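Local structure of phosphoribosylaminoimidazole carboxylase, ATPase subunit (Thermus thermophilus, 3AW8) at residues E180-A185 with H264-W269; L198-H203 with L210-A215; G298-V303 with H338-R343. The protein probably catalyses the ATP-dependent carboxylation of 5-aminoimidazole ribonucleotide with hydrogencarbonate to N5-carboxyaminoimidazole ribonucleotide, a step of de novo purine synthesis. One frame throughout, in Å; residues are numbered along the deposited sequence.

How the contacts relate
All three contacts involve one large antiparallel sheet, where strands 179-187, 193-204, 207-213, 299-306 and 335-343 are successive neighbours. Contact 1 sets the first of these against the loop 264-269, contact 2 joins the next two as a hairpin, and contact 3 pairs the last two. Their centres are about 7 Å apart for contacts 1 and 2, about 10 Å for 2 and 3 and about 13 Å for 1 and 3. Along the chain contact 2 falls between the two segments of contact 1, and contact 3 follows both. AMP touches contacts 1 and 2 but not contact 3; since 207-213 pairs with 299-306, the sheet continues from the nucleotide site into the C-terminal region.

Contact 1 of 3, residues E180-A185 with H264-W269. With AMP (adenosine monophosphate), chain C.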
loop_
_atom_site.group_PDB
_atom_site.type_symbol
_atom_site.label_atom_id
_atom_site.label_comp_id
_atom_site.label_asym_id
_atom_site.label_seq_id
_atom_site.Cartn_x
_atom_site.Cartn_y
_atom_site.Cartn_z
ATOM N N GLU A 180 -7.887 25.907 -9.911
ATOM C CA GLU A 180 -8.776 25.213 -9.003
ATOM C C GLU A 180 -7.878 24.461 -8.034
ATOM O O GLU A 180 -6.852 23.911 -8.427
ATOM C CB GLU A 180 -9.674 24.239 -9.771
ATOM C CG GLU A 180 -10.894 24.905 -10.384
ATOM C CD GLU A 180 -11.765 23.945 -11.170
ATOM O OE1 GLU A 180 -11.456 23.691 -12.356
ATOM O OE2 GLU A 180 -12.756 23.435 -10.599
ATOM N N VAL A 181 -8.238 24.475 -6.759
ATOM C CA VAL A 181 -7.455 23.768 -5.763
ATOM C C VAL A 181 -8.404 23.082 -4.795
ATOM O O VAL A 181 -9.596 23.380 -4.769
ATOM C CB VAL A 181 -6.500 24.728 -4.986
ATOM C CG1 VAL A 181 -5.521 25.376 -5.957
ATOM C CG2 VAL A 181 -7.293 25.783 -4.225
ATOM N N SER A 182 -7.885 22.144 -4.016
ATOM C CA SER A 182 -8.720 21.447 -3.049
ATOM C C SER A 182 -7.899 21.155 -1.817
ATOM O O SER A 182 -6.676 21.036 -1.886
ATOM C CB SER A 182 -9.258 20.137 -3.634
ATOM O OG SER A 182 -8.232 19.175 -3.746
ATOM N N LEU A 183 -8.577 21.052 -0.684
ATOM C CA LEU A 183 -7.898 20.768 0.568
ATOM C C LEU A 183 -8.535 19.558 1.225
ATOM O O LEU A 183 -9.715 19.584 1.573
ATOM C CB LEU A 183 -7.989 21.970 1.514
ATOM C CG LEU A 183 -7.325 21.747 2.876
ATOM C CD1 LEU A 183 -6.190 22.730 3.050
ATOM C CD2 LEU A 183 -8.343 21.903 3.989
ATOM N N LEU A 184 -7.769 18.484 1.366
ATOM C CA LEU A 184 -8.289 17.298 2.020
ATOM C C LEU A 184 -8.031 17.495 3.509
ATOM O O LEU A 184 -6.909 17.779 3.918
ATOM C CB LEU A 184 -7.579 16.031 1.523
ATOM C CG LEU A 184 -7.776 15.595 0.068
ATOM C CD1 LEU A 184 -9.241 15.700 -0.286
ATOM C CD2 LEU A 184 -6.958 16.464 -0.873
ATOM N N ALA A 185 -9.075 17.371 4.315
ATOM C CA ALA A 185 -8.939 17.536 5.755
ATOM C C ALA A 185 -9.517 16.319 6.450
ATOM O O ALA A 185 -10.339 15.598 5.883
ATOM C CB ALA A 185 -9.667 18.803 6.218
ATOM N N HIS A 264 -11.205 11.709 -1.569
ATOM C CA HIS A 264 -11.445 12.328 -2.861
ATOM C C HIS A 264 -10.372 11.999 -3.886
ATOM O O HIS A 264 -9.232 11.707 -3.529
ATOM C CB HIS A 264 -11.536 13.840 -2.640
ATOM C CG HIS A 264 -12.129 14.594 -3.782
ATOM N ND1 HIS A 264 -11.361 15.267 -4.707
ATOM C CD2 HIS A 264 -13.419 14.800 -4.140
ATOM C CE1 HIS A 264 -12.154 15.858 -5.583
ATOM N NE2 HIS A 264 -13.406 15.591 -5.262
ATOM N N ASN A 265 -10.767 12.054 -5.156
ATOM C CA ASN A 265 -9.901 11.770 -6.292
ATOM C C ASN A 265 -8.652 12.648 -6.295
ATOM O O ASN A 265 -7.561 12.193 -6.647
ATOM C CB ASN A 265 -10.690 11.984 -7.582
ATOM C CG ASN A 265 -10.020 11.370 -8.803
ATOM O OD1 ASN A 265 -10.646 11.265 -9.859
ATOM N ND2 ASN A 265 -8.753 10.962 -8.671
ATOM N N SER A 266 -8.812 13.903 -5.897
ATOM C CA SER A 266 -7.693 14.835 -5.865
ATOM C C SER A 266 -6.701 14.496 -4.754
ATOM O O SER A 266 -5.775 15.256 -4.500
ATOM C CB SER A 266 -8.203 16.261 -5.663
ATOM O OG SER A 266 -8.652 16.444 -4.334
ATOM N N GLY A 267 -6.892 13.361 -4.091
ATOM C CA GLY A 267 -5.989 12.986 -3.017
ATOM C C GLY A 267 -5.324 11.627 -3.169
ATOM O O GLY A 267 -4.609 11.180 -2.267
ATOM N N HIS A 268 -5.540 10.964 -4.301
ATOM C CA HIS A 268 -4.948 9.654 -4.497
ATOM C C HIS A 268 -3.441 9.694 -4.437
ATOM O O HIS A 268 -2.807 8.668 -4.211
ATOM C CB HIS A 268 -5.395 9.052 -5.821
ATOM C CG HIS A 268 -6.867 8.814 -5.897
ATOM N ND1 HIS A 268 -7.662 8.742 -4.772
ATOM C CD2 HIS A 268 -7.688 8.619 -6.955
ATOM C CE1 HIS A 268 -8.912 8.516 -5.137
ATOM N NE2 HIS A 268 -8.954 8.438 -6.455
ATOM N N TRP A 269 -2.859 10.874 -4.632
ATOM C CA TRP A 269 -1.400 11.003 -4.589
ATOM C C TRP A 269 -0.846 10.749 -3.179
ATOM O O TRP A 269 0.353 10.514 -3.014
ATOM C CB TRP A 269 -0.966 12.397 -5.039
ATOM C CG TRP A 269 -1.484 13.483 -4.148
ATOM C CD1 TRP A 269 -2.701 14.100 -4.232
ATOM C CD2 TRP A 269 -0.838 14.026 -2.992
ATOM N NE1 TRP A 269 -2.852 14.991 -3.197
ATOM C CE2 TRP A 269 -1.723 14.966 -2.421
ATOM C CE3 TRP A 269 0.401 13.806 -2.379
ATOM C CZ2 TRP A 269 -1.407 15.691 -1.264
ATOM C CZ3 TRP A 269 0.715 14.528 -1.221
ATOM C CH2 TRP A 269 -0.188 15.459 -0.681
HETATM P P AMP C . -19.028 20.355 -11.081
HETATM O O1P AMP C . -18.237 19.325 -10.356
HETATM O O2P AMP C . -19.089 21.709 -10.200
HETATM O O3P AMP C . -20.521 19.804 -11.332
HETATM O "O5'" AMP C . -18.338 20.667 -12.520
HETATM C "C5'" AMP C . -17.020 21.199 -12.293
HETATM C "C4'" AMP C . -16.454 21.767 -13.610
HETATM O "O4'" AMP C . -17.232 22.920 -14.073
HETATM C "C3'" AMP C . -14.998 22.238 -13.446
HETATM O "O3'" AMP C . -14.217 21.852 -14.585
HETATM C "C2'" AMP C . -15.091 23.762 -13.284
HETATM O "O2'" AMP C . -13.985 24.418 -13.920
HETATM C "C1'" AMP C . -16.447 24.150 -13.916
HETATM N N9 AMP C . -17.168 25.120 -13.055
HETATM C C8 AMP C . -18.059 24.825 -12.053
HETATM N N7 AMP C . -18.505 25.916 -11.501
HETATM C C5 AMP C . -17.941 26.983 -12.102
HETATM C C6 AMP C . -18.033 28.392 -11.940
HETATM N N6 AMP C . -18.863 28.937 -10.975
HETATM N N1 AMP C . -17.296 29.190 -12.747
HETATM C C2 AMP C . -16.487 28.683 -13.688
HETATM N N3 AMP C . -16.372 27.364 -13.871
HETATM C C4 AMP C . -17.069 26.489 -13.112
#
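Ser182 and Leu184 direct their CB atoms from strand 180-185 at the turn 264-269 without any backbone bond across, the CA atoms of Ser182 and Ser266 being 7.3 Å apart and those of Leu184 and Gly267 7.0 Å. The polar link is hydroxyl to hydroxyl: Ser182 OG meets Ser266 OG at 2.8 Å. Ser266 OG lies between its backbone N and carbonyl carbon (chi1 73°), which also brings it to His264 ND1 at 3.0 Å. The same ND1 receives the backbone N of Ser266 at 3.1 Å, from 37° out of the imidazole plane, so this ring nitrogen has two partners in Ser266, alongside the backbone bond from Gly267 N to His264 O. Asn201 OD1 is a further partner of Ser182 OG, extending the buried polar chain into the next strand.

Beside it, Leu184 supplies the apolar part. Its CD1 reaches His264 CB at 3.8 Å, the two side chains crossing at about a right angle, while CD2 comes within 3.9 Å of Ser266 OG.

Near the start of the strand, the Glu180 side chain, extended beyond CG, reaches AMP, where OE1 accepts a hydrogen bond from O2' at 3.1 Å. With an alanine here, the ribose O2' would probably be left without this carboxylate acceptor and the sugar held less firmly. A sheet glutamate gripping the ribose is characteristic of the nucleotide site of ATP-grasp enzymes.

Contact 2 of 3, residues L198-H203 with L210-A215. With AMP (adenosine monophosphate), chain C.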
loop_
_atom_site.group_PDB
_atom_site.type_symbol
_atom_site.label_atom_id
_atom_site.label_comp_id
_atom_site.label_asym_id
_atom_site.label_seq_id
_atom_site.Cartn_x
_atom_site.Cartn_y
_atom_site.Cartn_z
ATOM N N LEU A 198 -2.406 21.908 0.203
ATOM C CA LEU A 198 -3.419 22.232 -0.785
ATOM C C LEU A 198 -2.991 21.463 -2.017
ATOM O O LEU A 198 -1.834 21.073 -2.127
ATOM C CB LEU A 198 -3.440 23.736 -1.089
ATOM C CG LEU A 198 -4.246 24.652 -0.160
ATOM C CD1 LEU A 198 -4.007 26.097 -0.548
ATOM C CD2 LEU A 198 -5.735 24.323 -0.256
ATOM N N VAL A 199 -3.914 21.242 -2.942
ATOM C CA VAL A 199 -3.597 20.506 -4.153
ATOM C C VAL A 199 -4.191 21.254 -5.336
ATOM O O VAL A 199 -5.305 21.774 -5.246
ATOM C CB VAL A 199 -4.193 19.065 -4.096
ATOM C CG1 VAL A 199 -3.907 18.315 -5.394
ATOM C CG2 VAL A 199 -3.613 18.310 -2.913
ATOM N N GLU A 200 -3.444 21.328 -6.435
ATOM C CA GLU A 200 -3.944 21.998 -7.624
ATOM C C GLU A 200 -4.564 20.953 -8.539
ATOM O O GLU A 200 -3.897 19.996 -8.946
ATOM C CB GLU A 200 -2.820 22.723 -8.357
ATOM C CG GLU A 200 -3.211 23.144 -9.760
ATOM C CD GLU A 200 -2.169 23.996 -10.432
ATOM O OE1 GLU A 200 -2.230 24.110 -11.679
ATOM O OE2 GLU A 200 -1.303 24.556 -9.716
ATOM N N ASN A 201 -5.836 21.140 -8.870
ATOM C CA ASN A 201 -6.537 20.183 -9.720
ATOM C C ASN A 201 -6.901 20.781 -11.067
ATOM O O ASN A 201 -7.359 21.914 -11.145
ATOM C CB ASN A 201 -7.801 19.697 -9.005
ATOM C CG ASN A 201 -7.551 19.386 -7.544
ATOM O OD1 ASN A 201 -8.209 19.935 -6.656
ATOM N ND2 ASN A 201 -6.583 18.510 -7.285
ATOM N N ARG A 202 -6.690 20.018 -12.130
ATOM C CA ARG A 202 -7.012 20.489 -13.464
ATOM C C ARG A 202 -8.053 19.593 -14.079
ATOM O O ARG A 202 -7.866 18.379 -14.165
ATOM C CB ARG A 202 -5.773 20.502 -14.351
ATOM C CG ARG A 202 -4.697 21.419 -13.851
ATOM C CD ARG A 202 -3.594 21.519 -14.860
ATOM N NE ARG A 202 -2.541 22.400 -14.384
ATOM C CZ ARG A 202 -1.376 22.553 -14.998
ATOM N NH1 ARG A 202 -1.125 21.879 -16.116
ATOM N NH2 ARG A 202 -0.467 23.372 -14.490
ATOM N N HIS A 203 -9.147 20.199 -14.513
ATOM C CA HIS A 203 -10.232 19.454 -15.112
ATOM C C HIS A 203 -10.265 19.703 -16.602
ATOM O O HIS A 203 -9.767 20.720 -17.080
ATOM C CB HIS A 203 -11.560 19.890 -14.496
ATOM C CG HIS A 203 -11.596 19.773 -13.005
ATOM N ND1 HIS A 203 -11.816 18.577 -12.357
ATOM C CD2 HIS A 203 -11.383 20.694 -12.035
ATOM C CE1 HIS A 203 -11.735 18.766 -11.051
ATOM N NE2 HIS A 203 -11.473 20.041 -10.830
ATOM N N LEU A 210 -5.679 16.011 -13.818
ATOM C CA LEU A 210 -4.383 16.056 -13.167
ATOM C C LEU A 210 -4.404 16.789 -11.838
ATOM O O LEU A 210 -5.093 17.800 -11.688
ATOM C CB LEU A 210 -3.379 16.750 -14.093
ATOM C CG LEU A 210 -1.940 16.867 -13.587
ATOM C CD1 LEU A 210 -1.168 15.618 -13.998
ATOM C CD2 LEU A 210 -1.281 18.112 -14.166
ATOM N N SER A 211 -3.628 16.288 -10.881
ATOM C CA SER A 211 -3.530 16.910 -9.564
ATOM C C SER A 211 -2.063 17.137 -9.192
ATOM O O SER A 211 -1.246 16.212 -9.248
ATOM C CB SER A 211 -4.207 16.039 -8.494
ATOM O OG SER A 211 -5.617 16.202 -8.497
ATOM N N LEU A 212 -1.731 18.371 -8.822
ATOM C CA LEU A 212 -0.366 18.700 -8.448
ATOM C C LEU A 212 -0.299 18.999 -6.957
ATOM O O LEU A 212 -0.976 19.903 -6.463
ATOM C CB LEU A 212 0.129 19.896 -9.267
ATOM C CG LEU A 212 0.187 19.581 -10.766
ATOM C CD1 LEU A 212 0.388 20.850 -11.592
ATOM C CD2 LEU A 212 1.303 18.587 -11.008
ATOM N N ALA A 213 0.514 18.226 -6.244
ATOM C CA ALA A 213 0.661 18.396 -4.805
ATOM C C ALA A 213 2.125 18.415 -4.376
ATOM O O ALA A 213 2.927 17.603 -4.837
ATOM C CB ALA A 213 -0.079 17.276 -4.071
ATOM N N PRO A 214 2.495 19.363 -3.499
ATOM C CA PRO A 214 1.594 20.375 -2.938
ATOM C C PRO A 214 1.215 21.357 -4.041
ATOM O O PRO A 214 1.858 21.382 -5.088
ATOM C CB PRO A 214 2.448 21.033 -1.860
ATOM C CG PRO A 214 3.369 19.933 -1.442
ATOM C CD PRO A 214 3.766 19.341 -2.761
ATOM N N ALA A 215 0.178 22.159 -3.828
ATOM C CA ALA A 215 -0.212 23.124 -4.850
ATOM C C ALA A 215 1.008 23.988 -5.179
ATOM O O ALA A 215 1.546 24.686 -4.315
ATOM C CB ALA A 215 -1.357 23.990 -4.348
HETATM P P AMP C . -19.028 20.355 -11.081
HETATM O O1P AMP C . -18.237 19.325 -10.356
HETATM O O2P AMP C . -19.089 21.709 -10.200
HETATM O O3P AMP C . -20.521 19.804 -11.332
HETATM O "O5'" AMP C . -18.338 20.667 -12.520
HETATM C "C5'" AMP C . -17.020 21.199 -12.293
HETATM C "C4'" AMP C . -16.454 21.767 -13.610
HETATM O "O4'" AMP C . -17.232 22.920 -14.073
HETATM C "C3'" AMP C . -14.998 22.238 -13.446
HETATM O "O3'" AMP C . -14.217 21.852 -14.585
HETATM C "C2'" AMP C . -15.091 23.762 -13.284
HETATM O "O2'" AMP C . -13.985 24.418 -13.920
HETATM C "C1'" AMP C . -16.447 24.150 -13.916
HETATM N N9 AMP C . -17.168 25.120 -13.055
HETATM C C8 AMP C . -18.059 24.825 -12.053
HETATM N N7 AMP C . -18.505 25.916 -11.501
HETATM C C5 AMP C . -17.941 26.983 -12.102
HETATM C C6 AMP C . -18.033 28.392 -11.940
HETATM N N6 AMP C . -18.863 28.937 -10.975
HETATM N N1 AMP C . -17.296 29.190 -12.747
HETATM C C2 AMP C . -16.487 28.683 -13.688
HETATM N N3 AMP C . -16.372 27.364 -13.871
HETATM C C4 AMP C . -17.069 26.489 -13.112
#
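Leu212 lays its CD1 methyl over one face of the Arg202 guanidinium, 3.9 Å from NH2, while Glu200 OE1 occupies the edge of that group. The edge contact is a salt bridge: Arg202 NE donates to Glu200 OE1 at 3.2 Å, and the acceptor lies only 5° out of the guanidinium plane, although the carboxylate is met on its anti side. The extended Arg202 chain, straight from CG to NE, runs alongside Leu210, whose CD2 touches its CD.

Asn201 and Ser211 mark the other face of the sheet. The amide ND2 gives a hydrogen bond to Ser211 OG at 2.8 Å, bent at the hydrogen (133°) and tilted from the amide plane. With CG beside its backbone N (chi1 -44°), Asn201 brings the amide over to the partner strand. The His203 ring is approached obliquely by AMP O3', which comes 3.3 Å from His203 CB.

These groups ride on an antiparallel hairpin. Glu200 with Leu212 and Arg202 with Leu210 are hydrogen-bonded pairs with two backbone bonds each, and Asn201 with Ser211 is the non-hydrogen-bonded pair between them. Beyond the cis peptide before Pro214, Ala215 N still reaches Leu198 O at 2.8 Å.

The stronger partner of Glu200 is Arg179, which forms a salt bridge with OE2. A carboxylate shared by two arginines is likely to stay ionised, and its charge would be balanced locally on the face it shares with Leu210 and Leu212.

Contact 3 of 3, residues G298-V303 with H338-R343; sequences GQSAMV and HITLRR
Residues Gln299 to Val303 pair with Arg343 back to Ile339 as neighbouring antiparallel strands in the C-terminal region, where strand 335-343 lies between 299-306 and the outermost strand 321-325. The evidence is a full ladder: the segment axes run at 164°, and six backbone bonds join three hydrogen-bonded pairs, from Gln299 N to Arg343 O at 2.9 Å at one end to Ile339 N to Val303 O at 3.0 Å at the other.

On the face that also carries Gln299 and Arg343 at one end, Ala301, Val303, Ile339 and Leu341 form an apolar patch. Val303 CG2 meets Ile339 CB at 3.9 Å, and Ala301 CB lies 4.3 Å from Leu341 CB; helix 346-357 covers Ala301.

The opposite face is more varied. Met302, bent at both chi2 and chi3, crosses His338 at about a right angle and puts SD 4.8 Å from the ring centroid, an oblique sulfur-aromatic contact. Thr340 OG1 lies at the edge of the imidazole, in plane; what holds the ring is a hydrogen bond between ND1 and Tyr326 OH and stacking with His324. Nearer the other end, Ser300 OG packs on the aliphatic stem of Arg342, 3.6 Å from CG. The stem then turns at chi3 (66°), which leaves Gly298 CA at the edge of the guanidinium. That charge is met beyond the pair, by a salt bridge from NH2 to Glu275 of the second subunit.

The backbone ladder and apolar patch thus hold the strands together, while the polar ends of His338 and Arg342 find their main partners elsewhere, the arginine tying this sheet to the second subunit.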
loop_
_atom_site.group_PDB
_atom_site.type_symbol
_atom_site.label_atom_id
_atom_site.label_comp_id
_atom_site.label_asym_id
_atom_site.label_seq_id
_atom_site.Cartn_x
_atom_site.Cartn_y
_atom_site.Cartn_z
ATOM N N GLY A 298 8.170 14.784 -0.839
ATOM C CA GLY A 298 8.570 15.388 -2.095
ATOM C C GLY A 298 7.414 16.027 -2.834
ATOM O O GLY A 298 6.627 16.768 -2.248
ATOM N N GLN A 299 7.314 15.736 -4.126
ATOM C CA GLN A 299 6.264 16.290 -4.971
ATOM C C GLN A 299 5.548 15.222 -5.780
ATOM O O GLN A 299 6.163 14.289 -6.289
ATOM C CB GLN A 299 6.853 17.305 -5.937
ATOM C CG GLN A 299 7.118 18.663 -5.363
ATOM C CD GLN A 299 7.795 19.541 -6.385
ATOM O OE1 GLN A 299 8.946 19.298 -6.752
ATOM N NE2 GLN A 299 7.080 20.555 -6.873
ATOM N N SER A 300 4.240 15.380 -5.930
ATOM C CA SER A 300 3.468 14.401 -6.665
ATOM C C SER A 300 2.614 14.997 -7.759
ATOM O O SER A 300 2.205 16.154 -7.695
ATOM C CB SER A 300 2.566 13.631 -5.706
ATOM O OG SER A 300 3.334 12.989 -4.715
ATOM N N ALA A 301 2.357 14.177 -8.766
ATOM C CA ALA A 301 1.518 14.542 -9.884
ATOM C C ALA A 301 0.592 13.339 -10.015
ATOM O O ALA A 301 1.046 12.201 -10.185
ATOM C CB ALA A 301 2.348 14.719 -11.147
ATOM N N MET A 302 -0.704 13.598 -9.915
ATOM C CA MET A 302 -1.710 12.552 -9.992
ATOM C C MET A 302 -2.385 12.647 -11.356
ATOM O O MET A 302 -3.047 13.644 -11.645
ATOM C CB MET A 302 -2.728 12.782 -8.859
ATOM C CG MET A 302 -3.637 11.611 -8.484
ATOM S SD MET A 302 -4.897 11.198 -9.699
ATOM C CE MET A 302 -5.780 12.782 -9.831
ATOM N N VAL A 303 -2.213 11.646 -12.212
ATOM C CA VAL A 303 -2.884 11.716 -13.506
ATOM C C VAL A 303 -3.927 10.605 -13.617
ATOM O O VAL A 303 -3.611 9.422 -13.508
ATOM C CB VAL A 303 -1.873 11.671 -14.736
ATOM C CG1 VAL A 303 -0.579 12.370 -14.382
ATOM C CG2 VAL A 303 -1.599 10.249 -15.184
ATOM N N HIS A 338 -5.313 5.310 -12.081
ATOM C CA HIS A 338 -4.593 6.557 -11.980
ATOM C C HIS A 338 -3.097 6.247 -11.835
ATOM O O HIS A 338 -2.708 5.100 -11.603
ATOM C CB HIS A 338 -5.112 7.410 -10.809
ATOM C CG HIS A 338 -4.635 6.966 -9.462
ATOM N ND1 HIS A 338 -5.337 6.075 -8.676
ATOM C CD2 HIS A 338 -3.532 7.304 -8.754
ATOM C CE1 HIS A 338 -4.688 5.889 -7.541
ATOM N NE2 HIS A 338 -3.591 6.623 -7.564
ATOM N N ILE A 339 -2.268 7.270 -11.997
ATOM C CA ILE A 339 -0.827 7.121 -11.887
ATOM C C ILE A 339 -0.272 8.233 -11.022
ATOM O O ILE A 339 -0.486 9.403 -11.307
ATOM C CB ILE A 339 -0.134 7.239 -13.263
ATOM C CG1 ILE A 339 -0.645 6.159 -14.214
ATOM C CG2 ILE A 339 1.378 7.141 -13.088
ATOM C CD1 ILE A 339 -0.158 6.346 -15.628
ATOM N N THR A 340 0.438 7.878 -9.962
ATOM C CA THR A 340 1.032 8.902 -9.129
ATOM C C THR A 340 2.533 8.919 -9.328
ATOM O O THR A 340 3.211 7.914 -9.137
ATOM C CB THR A 340 0.728 8.701 -7.648
ATOM O OG1 THR A 340 -0.655 8.999 -7.410
ATOM C CG2 THR A 340 1.603 9.632 -6.800
ATOM N N LEU A 341 3.029 10.080 -9.742
ATOM C CA LEU A 341 4.447 10.300 -9.979
ATOM C C LEU A 341 4.970 11.076 -8.791
ATOM O O LEU A 341 4.545 12.202 -8.536
ATOM C CB LEU A 341 4.637 11.109 -11.262
ATOM C CG LEU A 341 6.055 11.472 -11.714
ATOM C CD1 LEU A 341 6.889 10.218 -11.933
ATOM C CD2 LEU A 341 5.962 12.277 -13.000
ATOM N N ARG A 342 5.881 10.466 -8.048
ATOM C CA ARG A 342 6.448 11.121 -6.882
ATOM C C ARG A 342 7.956 11.282 -7.033
ATOM O O ARG A 342 8.705 10.311 -6.937
ATOM C CB ARG A 342 6.143 10.306 -5.626
ATOM C CG ARG A 342 6.362 11.056 -4.333
ATOM C CD ARG A 342 6.609 10.089 -3.203
ATOM N NE ARG A 342 7.869 9.385 -3.404
ATOM C CZ ARG A 342 9.063 9.972 -3.377
ATOM N NH1 ARG A 342 9.159 11.277 -3.155
ATOM N NH2 ARG A 342 10.165 9.260 -3.576
ATOM N N ARG A 343 8.390 12.509 -7.287
ATOM C CA ARG A 343 9.810 12.810 -7.428
ATOM C C ARG A 343 10.184 13.735 -6.273
ATOM O O ARG A 343 9.313 14.153 -5.507
ATOM C CB ARG A 343 10.089 13.499 -8.769
ATOM C CG ARG A 343 9.663 12.709 -10.006
ATOM C CD ARG A 343 10.090 11.255 -9.923
ATOM N NE ARG A 343 11.472 11.127 -9.473
ATOM C CZ ARG A 343 12.022 10.000 -9.027
ATOM N NH1 ARG A 343 11.314 8.879 -8.966
ATOM N NH2 ARG A 343 13.286 9.996 -8.628
#